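VAL-1 (Chlorella virus, PDB 3GNE) cleaves alginate by beta-elimination as a family 14 polysaccharide lyase, with a mode of action that depends on pH. Local coordinates at residues 68-73 and 210-214; 108-114 and 128-134; 172-177 and 202-208. One frame throughout, in Å; residues are numbered along the deposited sequence.

Contact 1 of 3, residues 68-73 and 210-214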
loop_
_atom_site.group_PDB
_atom_site.type_symbol
_atom_site.label_atom_id
_atom_site.label_comp_id
_atom_site.label_asym_id
_atom_site.label_seq_id
_atom_site.Cartn_x
_atom_site.Cartn_y
_atom_site.Cartn_z
ATOM N N LEU A 68 3.635 13.140 -9.771
ATOM C CA LEU A 68 3.623 12.873 -8.315
ATOM C C LEU A 68 3.855 14.127 -7.507
ATOM O O LEU A 68 4.866 14.823 -7.670
ATOM C CB LEU A 68 4.739 11.835 -8.024
ATOM C CG LEU A 68 5.113 11.723 -6.524
ATOM C CD1 LEU A 68 4.046 11.131 -5.677
ATOM C CD2 LEU A 68 6.347 10.845 -6.370
ATOM N N ASN A 69 2.899 14.508 -6.681
ATOM C CA ASN A 69 3.054 15.643 -5.769
ATOM C C ASN A 69 3.787 15.099 -4.566
ATOM O O ASN A 69 3.211 14.276 -3.838
ATOM C CB ASN A 69 1.663 16.149 -5.410
ATOM C CG ASN A 69 1.696 17.338 -4.511
ATOM O OD1 ASN A 69 2.597 17.438 -3.686
ATOM N ND2 ASN A 69 0.716 18.218 -4.673
ATOM N N LYS A 70 5.011 15.518 -4.330
ATOM C CA LYS A 70 5.819 14.900 -3.259
ATOM C C LYS A 70 5.316 15.302 -1.895
ATOM O O LYS A 70 5.742 14.686 -0.936
ATOM C CB LYS A 70 7.275 15.300 -3.437
ATOM C CG LYS A 70 7.828 14.747 -4.795
ATOM C CD LYS A 70 9.217 15.343 -4.979
ATOM C CE LYS A 70 9.974 14.618 -6.041
ATOM N NZ LYS A 70 10.568 15.441 -7.089
ATOM N N ASN A 71 4.468 16.339 -1.823
ATOM C CA ASN A 71 3.952 16.712 -0.512
ATOM C C ASN A 71 2.619 16.067 -0.166
ATOM O O ASN A 71 2.277 16.003 1.020
ATOM C CB ASN A 71 3.823 18.241 -0.431
ATOM C CG ASN A 71 5.246 18.806 -0.380
ATOM O OD1 ASN A 71 5.758 19.471 -1.256
ATOM N ND2 ASN A 71 5.958 18.449 0.683
ATOM N N ALA A 72 1.852 15.598 -1.141
ATOM C CA ALA A 72 0.543 14.987 -0.789
ATOM C C ALA A 72 0.053 14.266 -2.009
ATOM O O ALA A 72 -0.045 14.883 -3.082
ATOM C CB ALA A 72 -0.443 16.080 -0.357
ATOM N N ILE A 73 -0.267 12.972 -1.870
ATOM C CA ILE A 73 -0.752 12.240 -3.015
ATOM C C ILE A 73 -1.604 11.071 -2.546
ATOM O O ILE A 73 -1.400 10.587 -1.410
ATOM C CB ILE A 73 0.466 11.739 -3.837
ATOM C CG1 ILE A 73 0.115 11.480 -5.299
ATOM C CG2 ILE A 73 1.113 10.506 -3.210
ATOM C CD1 ILE A 73 -0.287 12.717 -6.064
ATOM N N LEU A 210 13.095 15.234 2.520
ATOM C CA LEU A 210 12.622 13.828 2.518
ATOM C C LEU A 210 11.122 13.847 2.353
ATOM O O LEU A 210 10.406 14.159 3.327
ATOM C CB LEU A 210 13.024 13.219 3.845
ATOM C CG LEU A 210 14.546 13.033 4.039
ATOM C CD1 LEU A 210 14.853 12.669 5.504
ATOM C CD2 LEU A 210 15.153 12.020 3.066
ATOM N N LEU A 211 10.615 13.593 1.163
ATOM C CA LEU A 211 9.202 13.771 0.850
ATOM C C LEU A 211 8.708 12.461 0.264
ATOM O O LEU A 211 9.445 11.443 0.243
ATOM C CB LEU A 211 9.043 14.938 -0.134
ATOM C CG LEU A 211 9.630 16.269 0.344
ATOM C CD1 LEU A 211 9.570 17.239 -0.814
ATOM C CD2 LEU A 211 8.843 16.764 1.560
ATOM N N ILE A 212 7.461 12.470 -0.215
ATOM C CA ILE A 212 6.980 11.216 -0.833
ATOM C C ILE A 212 7.846 10.868 -2.033
ATOM O O ILE A 212 8.090 11.762 -2.864
ATOM C CB ILE A 212 5.518 11.410 -1.208
ATOM C CG1 ILE A 212 4.669 11.657 0.033
ATOM C CG2 ILE A 212 5.032 10.198 -2.002
ATOM C CD1 ILE A 212 3.273 12.219 -0.198
ATOM N N SER A 213 8.319 9.637 -2.081
ATOM C CA SER A 213 9.332 9.294 -3.120
ATOM C C SER A 213 8.890 8.228 -4.045
ATOM O O SER A 213 9.426 8.194 -5.141
ATOM C CB SER A 213 10.652 8.949 -2.429
ATOM O OG SER A 213 10.477 7.874 -1.528
ATOM N N ARG A 214 7.954 7.332 -3.696
ATOM C CA ARG A 214 7.498 6.357 -4.683
ATOM C C ARG A 214 6.192 5.724 -4.261
ATOM O O ARG A 214 5.828 5.751 -3.078
ATOM C CB ARG A 214 8.497 5.197 -4.939
ATOM C CG ARG A 214 8.615 4.203 -3.764
ATOM C CD ARG A 214 9.604 3.101 -4.162
ATOM N NE ARG A 214 9.660 1.938 -3.275
ATOM C CZ ARG A 214 10.356 1.857 -2.140
ATOM N NH1 ARG A 214 11.040 2.952 -1.716
ATOM N NH2 ARG A 214 10.331 0.729 -1.457
#

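Contact 2 of 3, residues 108-114 and 128-134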
loop_
_atom_site.group_PDB
_atom_site.type_symbol
_atom_site.label_atom_id
_atom_site.label_comp_id
_atom_site.label_asym_id
_atom_site.label_seq_id
_atom_site.Cartn_x
_atom_site.Cartn_y
_atom_site.Cartn_z
ATOM N N HIS A 108 13.644 -0.202 10.110
ATOM C CA HIS A 108 13.301 1.217 10.089
ATOM C C HIS A 108 14.550 2.029 9.734
ATOM O O HIS A 108 15.668 1.500 9.818
ATOM C CB HIS A 108 12.778 1.641 11.430
ATOM C CG HIS A 108 11.475 0.969 11.788
ATOM N ND1 HIS A 108 11.453 -0.311 12.292
ATOM C CD2 HIS A 108 10.191 1.397 11.765
ATOM C CE1 HIS A 108 10.175 -0.631 12.553
ATOM N NE2 HIS A 108 9.364 0.388 12.241
ATOM N N SER A 109 14.348 3.295 9.404
ATOM C CA SER A 109 15.527 4.137 9.150
ATOM C C SER A 109 15.170 5.552 9.519
ATOM O O SER A 109 13.987 5.924 9.643
ATOM C CB SER A 109 15.893 4.091 7.646
ATOM O OG SER A 109 14.796 4.582 6.880
ATOM N N LYS A 110 16.181 6.367 9.734
ATOM C CA LYS A 110 15.946 7.747 10.136
ATOM C C LYS A 110 15.325 8.561 9.014
ATOM O O LYS A 110 14.694 9.600 9.287
ATOM C CB LYS A 110 17.271 8.414 10.558
ATOM C CG LYS A 110 17.853 7.811 11.824
ATOM C CD LYS A 110 19.152 8.551 12.179
ATOM C CE LYS A 110 19.703 8.033 13.485
ATOM N NZ LYS A 110 20.544 9.097 14.149
ATOM N N THR A 111 15.535 8.089 7.780
ATOM C CA THR A 111 15.200 8.869 6.600
ATOM C C THR A 111 13.978 8.379 5.876
ATOM O O THR A 111 13.545 9.056 4.936
ATOM C CB THR A 111 16.421 8.848 5.639
ATOM O OG1 THR A 111 16.877 7.476 5.549
ATOM C CG2 THR A 111 17.566 9.634 6.203
ATOM N N GLY A 112 13.390 7.255 6.304
ATOM C CA GLY A 112 12.369 6.610 5.512
ATOM C C GLY A 112 11.124 6.315 6.291
ATOM O O GLY A 112 11.179 6.034 7.493
ATOM N N ALA A 113 9.983 6.310 5.623
ATOM C CA ALA A 113 8.715 5.882 6.218
ATOM C C ALA A 113 7.863 5.268 5.131
ATOM O O ALA A 113 8.128 5.416 3.936
ATOM C CB ALA A 113 7.953 7.078 6.806
ATOM N N SER A 114 6.802 4.569 5.545
ATOM C CA SER A 114 5.901 4.021 4.520
ATOM C C SER A 114 4.463 3.992 5.075
ATOM O O SER A 114 4.229 3.902 6.297
ATOM C CB SER A 114 6.295 2.620 4.022
ATOM O OG SER A 114 6.228 1.733 5.154
ATOM N N TYR A 128 -1.349 0.865 7.429
ATOM C CA TYR A 128 -0.214 0.173 8.042
ATOM C C TYR A 128 1.057 1.010 7.817
ATOM O O TYR A 128 1.511 1.156 6.677
ATOM C CB TYR A 128 -0.107 -1.200 7.409
ATOM C CG TYR A 128 0.912 -2.106 8.062
ATOM C CD1 TYR A 128 0.749 -2.494 9.411
ATOM C CD2 TYR A 128 2.009 -2.569 7.327
ATOM C CE1 TYR A 128 1.677 -3.325 10.039
ATOM C CE2 TYR A 128 2.917 -3.432 7.947
ATOM C CZ TYR A 128 2.766 -3.807 9.286
ATOM O OH TYR A 128 3.636 -4.648 9.923
ATOM N N ILE A 129 1.567 1.566 8.878
ATOM C CA ILE A 129 2.606 2.597 8.802
ATOM C C ILE A 129 3.901 2.124 9.422
ATOM O O ILE A 129 3.906 1.658 10.567
ATOM C CB ILE A 129 2.116 3.882 9.523
ATOM C CG1 ILE A 129 0.851 4.395 8.835
ATOM C CG2 ILE A 129 3.244 4.941 9.548
ATOM C CD1 ILE A 129 0.275 5.674 9.461
ATOM N N TYR A 130 5.021 2.328 8.740
ATOM C CA TYR A 130 6.350 2.241 9.337
ATOM C C TYR A 130 6.842 3.688 9.450
ATOM O O TYR A 130 7.120 4.299 8.386
ATOM C CB TYR A 130 7.329 1.468 8.467
ATOM C CG TYR A 130 7.438 -0.028 8.724
ATOM C CD1 TYR A 130 6.371 -0.903 8.465
ATOM C CD2 TYR A 130 8.639 -0.577 9.150
ATOM C CE1 TYR A 130 6.512 -2.282 8.690
ATOM C CE2 TYR A 130 8.758 -1.937 9.380
ATOM C CZ TYR A 130 7.703 -2.782 9.145
ATOM O OH TYR A 130 7.899 -4.135 9.377
ATOM N N PRO A 131 6.915 4.235 10.647
ATOM C CA PRO A 131 7.431 5.612 10.790
ATOM C C PRO A 131 8.948 5.636 10.896
ATOM O O PRO A 131 9.562 4.584 11.095
ATOM C CB PRO A 131 6.776 6.042 12.131
ATOM C CG PRO A 131 6.800 4.742 12.935
ATOM C CD PRO A 131 6.528 3.635 11.939
ATOM N N PRO A 132 9.559 6.820 10.744
ATOM C CA PRO A 132 11.016 6.883 10.806
ATOM C C PRO A 132 11.593 6.652 12.190
ATOM O O PRO A 132 10.994 7.039 13.198
ATOM C CB PRO A 132 11.285 8.360 10.367
ATOM C CG PRO A 132 10.083 8.768 9.573
ATOM C CD PRO A 132 8.942 8.122 10.378
ATOM N N SER A 133 12.802 6.088 12.217
ATOM C CA SER A 133 13.430 6.057 13.535
ATOM C C SER A 133 13.870 7.462 13.933
ATOM O O SER A 133 14.088 8.368 13.140
ATOM C CB SER A 133 14.655 5.140 13.567
ATOM O OG SER A 133 15.315 5.333 12.338
ATOM N N ASP A 134 13.920 7.591 15.254
ATOM C CA ASP A 134 14.460 8.800 15.881
ATOM C C ASP A 134 13.691 10.006 15.431
ATOM O O ASP A 134 14.304 11.049 15.143
ATOM C CB ASP A 134 15.944 8.920 15.505
ATOM C CG ASP A 134 16.618 7.580 15.741
ATOM O OD1 ASP A 134 15.978 6.622 16.252
ATOM O OD2 ASP A 134 17.802 7.393 15.422
HETATM O O HOH W 1 17.384 3.237 12.250
HETATM O O HOH W 2 11.471 3.673 9.050
HETATM O O HOH W 3 14.524 10.732 11.818
HETATM O O HOH W 4 4.068 0.225 5.909
#

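Contact 3 of 3, residues 172-177 and 202-208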
loop_
_atom_site.group_PDB
_atom_site.type_symbol
_atom_site.label_atom_id
_atom_site.label_comp_id
_atom_site.label_asym_id
_atom_site.label_seq_id
_atom_site.Cartn_x
_atom_site.Cartn_y
_atom_site.Cartn_z
ATOM N N THR A 172 -1.652 10.141 1.423
ATOM C CA THR A 172 -0.504 10.465 2.266
ATOM C C THR A 172 -0.223 11.946 2.163
ATOM O O THR A 172 -0.073 12.414 1.026
ATOM C CB THR A 172 0.760 9.695 1.812
ATOM O OG1 THR A 172 0.465 8.302 1.760
ATOM C CG2 THR A 172 1.842 9.854 2.844
ATOM N N LYS A 173 -0.147 12.678 3.267
ATOM C CA LYS A 173 0.158 14.112 3.195
ATOM C C LYS A 173 1.305 14.396 4.154
ATOM O O LYS A 173 1.219 14.118 5.357
ATOM C CB LYS A 173 -1.075 14.935 3.608
ATOM C CG LYS A 173 -0.761 16.445 3.634
ATOM C CD LYS A 173 -2.028 17.241 3.924
ATOM C CE LYS A 173 -1.680 18.708 3.627
ATOM N NZ LYS A 173 -0.845 19.325 4.678
ATOM N N MET A 174 2.392 14.916 3.586
ATOM C CA MET A 174 3.553 15.202 4.419
ATOM C C MET A 174 3.220 16.223 5.511
ATOM O O MET A 174 2.413 17.117 5.321
ATOM C CB MET A 174 4.722 15.753 3.576
ATOM C CG MET A 174 5.391 14.702 2.696
ATOM S SD MET A 174 6.308 13.448 3.613
ATOM C CE MET A 174 7.104 14.422 4.885
ATOM N N ASN A 175 3.935 16.020 6.633
ATOM C CA ASN A 175 3.940 17.136 7.578
ATOM C C ASN A 175 4.643 18.342 6.970
ATOM O O ASN A 175 5.414 18.239 5.983
ATOM C CB ASN A 175 4.720 16.744 8.826
ATOM C CG ASN A 175 6.128 16.226 8.504
ATOM O OD1 ASN A 175 6.294 15.065 8.090
ATOM N ND2 ASN A 175 7.160 17.097 8.650
ATOM N N THR A 176 4.399 19.494 7.591
ATOM C CA THR A 176 5.141 20.723 7.228
ATOM C C THR A 176 6.361 20.848 8.124
ATOM O O THR A 176 6.512 20.053 9.043
ATOM C CB THR A 176 4.311 21.981 7.317
ATOM O OG1 THR A 176 3.867 22.138 8.676
ATOM C CG2 THR A 176 3.046 21.839 6.480
ATOM N N PHE A 177 7.213 21.818 7.856
ATOM C CA PHE A 177 8.359 22.081 8.683
ATOM C C PHE A 177 8.308 23.565 9.026
ATOM O O PHE A 177 7.889 24.438 8.256
ATOM C CB PHE A 177 9.708 21.807 7.995
ATOM C CG PHE A 177 9.743 20.325 7.609
ATOM C CD1 PHE A 177 10.413 19.426 8.418
ATOM C CD2 PHE A 177 9.081 19.893 6.477
ATOM C CE1 PHE A 177 10.426 18.080 8.082
ATOM C CE2 PHE A 177 9.087 18.535 6.128
ATOM C CZ PHE A 177 9.753 17.660 6.956
ATOM N N ILE A 202 0.731 13.288 12.132
ATOM C CA ILE A 202 1.855 12.385 11.869
ATOM C C ILE A 202 3.101 13.144 11.488
ATOM O O ILE A 202 3.024 14.118 10.729
ATOM C CB ILE A 202 1.511 11.504 10.643
ATOM C CG1 ILE A 202 0.217 10.701 10.873
ATOM C CG2 ILE A 202 2.679 10.604 10.326
ATOM C CD1 ILE A 202 -0.292 10.027 9.630
ATOM N N ASN A 203 4.249 12.751 12.001
ATOM C CA ASN A 203 5.532 13.183 11.412
ATOM C C ASN A 203 5.967 12.140 10.373
ATOM O O ASN A 203 6.330 11.022 10.738
ATOM C CB ASN A 203 6.607 13.399 12.455
ATOM C CG ASN A 203 6.730 14.805 13.012
ATOM O OD1 ASN A 203 7.411 14.954 14.036
ATOM N ND2 ASN A 203 6.134 15.797 12.405
ATOM N N TRP A 204 5.940 12.515 9.100
ATOM C CA TRP A 204 6.369 11.576 8.056
ATOM C C TRP A 204 7.844 11.633 7.781
ATOM O O TRP A 204 8.407 10.629 7.295
ATOM C CB TRP A 204 5.589 11.869 6.782
ATOM C CG TRP A 204 4.202 11.323 6.746
ATOM C CD1 TRP A 204 3.027 11.996 6.657
ATOM C CD2 TRP A 204 3.851 9.896 6.803
ATOM N NE1 TRP A 204 1.980 11.115 6.646
ATOM C CE2 TRP A 204 2.452 9.829 6.737
ATOM C CE3 TRP A 204 4.607 8.736 6.899
ATOM C CZ2 TRP A 204 1.744 8.631 6.764
ATOM C CZ3 TRP A 204 3.946 7.516 6.929
ATOM C CH2 TRP A 204 2.541 7.493 6.861
ATOM N N SER A 205 8.540 12.758 8.051
ATOM C CA SER A 205 9.979 12.756 7.826
ATOM C C SER A 205 10.574 13.851 8.707
ATOM O O SER A 205 9.919 14.730 9.190
ATOM C CB SER A 205 10.399 12.977 6.353
ATOM O OG SER A 205 10.329 14.377 6.032
ATOM N N ARG A 206 11.918 13.711 8.801
ATOM C CA ARG A 206 12.646 14.636 9.678
ATOM C C ARG A 206 13.151 15.900 9.004
ATOM O O ARG A 206 13.660 16.782 9.713
ATOM C CB ARG A 206 13.826 13.844 10.270
ATOM C CG ARG A 206 14.918 13.647 9.213
ATOM C CD ARG A 206 16.254 13.509 9.905
ATOM N NE ARG A 206 16.259 12.614 11.035
ATOM C CZ ARG A 206 16.658 12.792 12.282
ATOM N NH1 ARG A 206 17.164 13.936 12.749
ATOM N NH2 ARG A 206 16.546 11.766 13.117
ATOM N N SER A 207 13.041 16.018 7.681
ATOM C CA SER A 207 13.590 17.213 7.056
ATOM C C SER A 207 12.935 17.394 5.690
ATOM O O SER A 207 12.389 16.473 5.096
ATOM C CB SER A 207 15.116 17.077 7.042
ATOM O OG SER A 207 15.508 15.932 6.346
ATOM N N PRO A 208 12.866 18.619 5.197
ATOM C CA PRO A 208 12.042 18.934 4.031
ATOM C C PRO A 208 12.555 18.390 2.714
ATOM O O PRO A 208 11.838 18.472 1.714
ATOM C CB PRO A 208 12.002 20.475 4.056
ATOM C CG PRO A 208 13.208 20.866 4.851
ATOM C CD PRO A 208 13.443 19.818 5.885
#

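Contact 1 of 3, residues 68-73 and 210-214
Ile212 sets its branched side chain against the turn 68-73 and fills most of the join, meeting Leu68, Ile73 and the turn backbone. Its CG2 meets Leu68 CD1 at 3.9 Å. The chi1 of -63° sends CG1 the other way, beside its own backbone N, and CD1 thereby runs along the backbone of the turn to within 3.8 Å of the backbone N of Ala72 and 4.1 Å of Ile73 CG2. Leu211, the residue before it, packs its CB on the CB and carbonyl O of Lys70. Near the surface Leu211 CD2 reaches Asn71 ND2 at 3.5 Å, a methyl-to-amide touch.

A single hydrogen bond crosses the contact, from Ile212 N to Lys70 O (2.9 Å, 153° at the hydrogen), with the donor in the carbonyl plane on a lone pair.

The turn is braced from within. Asn69 OD1 accepts from Asn71 N at 2.9 Å, close to the amide plane, and from Ala72 N at 3.2 Å, which stands well above that plane. Two bonds thus fix the rotation of the Asn69 amide.

Strand 212-221 also pairs with strand 91-99, where Ser213 and Arg214 both face Phe97 in a classic beta bulge and Ser213 OG is bound to Gly99 O. An Asx turn leading into strand 72-80 is thereby packed on the start of strand 212-221, joining the two large antiparallel sheets of this concanavalin-clan beta sandwich.

Contact 2 of 3, residues 108-114 and 128-134
The open end of the beta hairpin formed by strands 112-119 and 125-130 is closed here, with regular antiparallel pairing giving way to a polar join bridged by waters between the flanking loops. Ser114 and Tyr130 form a hydrogen-bonded pair, Ser114 N to Tyr130 O at 2.9 Å and Tyr130 N to Ser114 O at 3.0 Å. Past Pro131 and Pro132, whose nitrogens carry no proton to donate, one more direct bond follows, Ser133 N to Ser109 O, the donor standing well above the carbonyl plane.

Between these bonds water 2 accepts from Ser109 N and lies within hydrogen-bonding distance of both Gly112 O and Pro131 O, while water 3 lies between Lys110 O and Ser133 O. Water 4 donates to Ser114 OG and Tyr128 O; Ser114 OG is also tied to Ala103 O.

On the Tyr130 side of the hairpin, His108 lies against the tyrosine in an offset stack, centroids 4.7 Å apart and planes at 27°. Tyr130 CD2 sits over the rim of one imidazole face, 3.3 Å from His108 NE2, and Pro131 O meets the ring edge in its plane at CD2. The histidine chi1 of -65°, beside the backbone N, carries the ring across to this place. Ala113 CB packs on Pro132 CD at 3.9 Å.

The hydroxyls of Tyr128 and Tyr130 bind a citrate ion, probably from the crystallisation liquor; Tyr128 OH also bonds Gly148 N, and Tyr130 OH bonds Tyr106 N. Stack and hydroxyl bond together probably restrict the Tyr130 ring, while waters complete the pairing where the prolines lack an N-H.

Contact 3 of 3, residues 172-177 and 202-208
Asn175 reaches from just past the end of strand 166-173 into the loop 202-208. Its CB lies 3.7 Å from Ile202 O. From there the chi1 of 53° places CG between the backbone N and the carbonyl carbon, and the amide turns toward the bend at Trp204. OD1 accepts two backbone protons, from Trp204 N at 2.8 Å and Ser205 N at 3.2 Å, the first from above the amide plane and the second near it. ND2 turns back to its own segment and donates to Thr176 O, a fairly straight bond of 162° at the hydrogen. It also lies over one face of the Phe177 ring, toward the rim.

Pro208 takes the opposite face of that ring: its CD is 4.0 Å from the centroid, a CH-pi contact nearly on the ring normal. Ser205 OG, bonded to Leu210 O, comes at the phenyl edge, 3.5 Å from Phe177 CZ.

Further in, the Trp204 indole is held between Thr172 CG2, over one face of its five-membered ring as a CH-pi contact, and Ile202 CG2 on the other face. In one of its two conformers Met174, bent at chi2 and chi3, brings CE to 3.5 Å from Trp204 CB and SD into an oblique Met-aromatic contact. Trp204 NE1 finds its acceptor in Glu187 O.

Three bonds grip the Asn175 amide, fixing its flip and satisfying two main-chain donors of an irregular loop, while the buried Ser205 O has no polar partner; across this contact the remaining grip is ring and methyl packing.

In the fold
Contact 2 is the most buried, though Lys110 and Asp134 lie at its surface; contacts 1 and 3 are partly buried. Contacts 1 and 3 are neighbours: strands 72-80 and 166-173 pair in one sheet, and Asn71 O probably accepts from Met174 N. Contact 1 also reaches the sheet of contact 2, through strand 212-221, and the two touch where Leu210 packs on Thr111. Trp204 links contact 3 to contact 2, lying against Ala113 and Ser114. Chemistry follows place: aliphatic packing between sheets in contact 1, strand pairing and waters in contact 2, an asparagine amide and aromatic faces in contact 3.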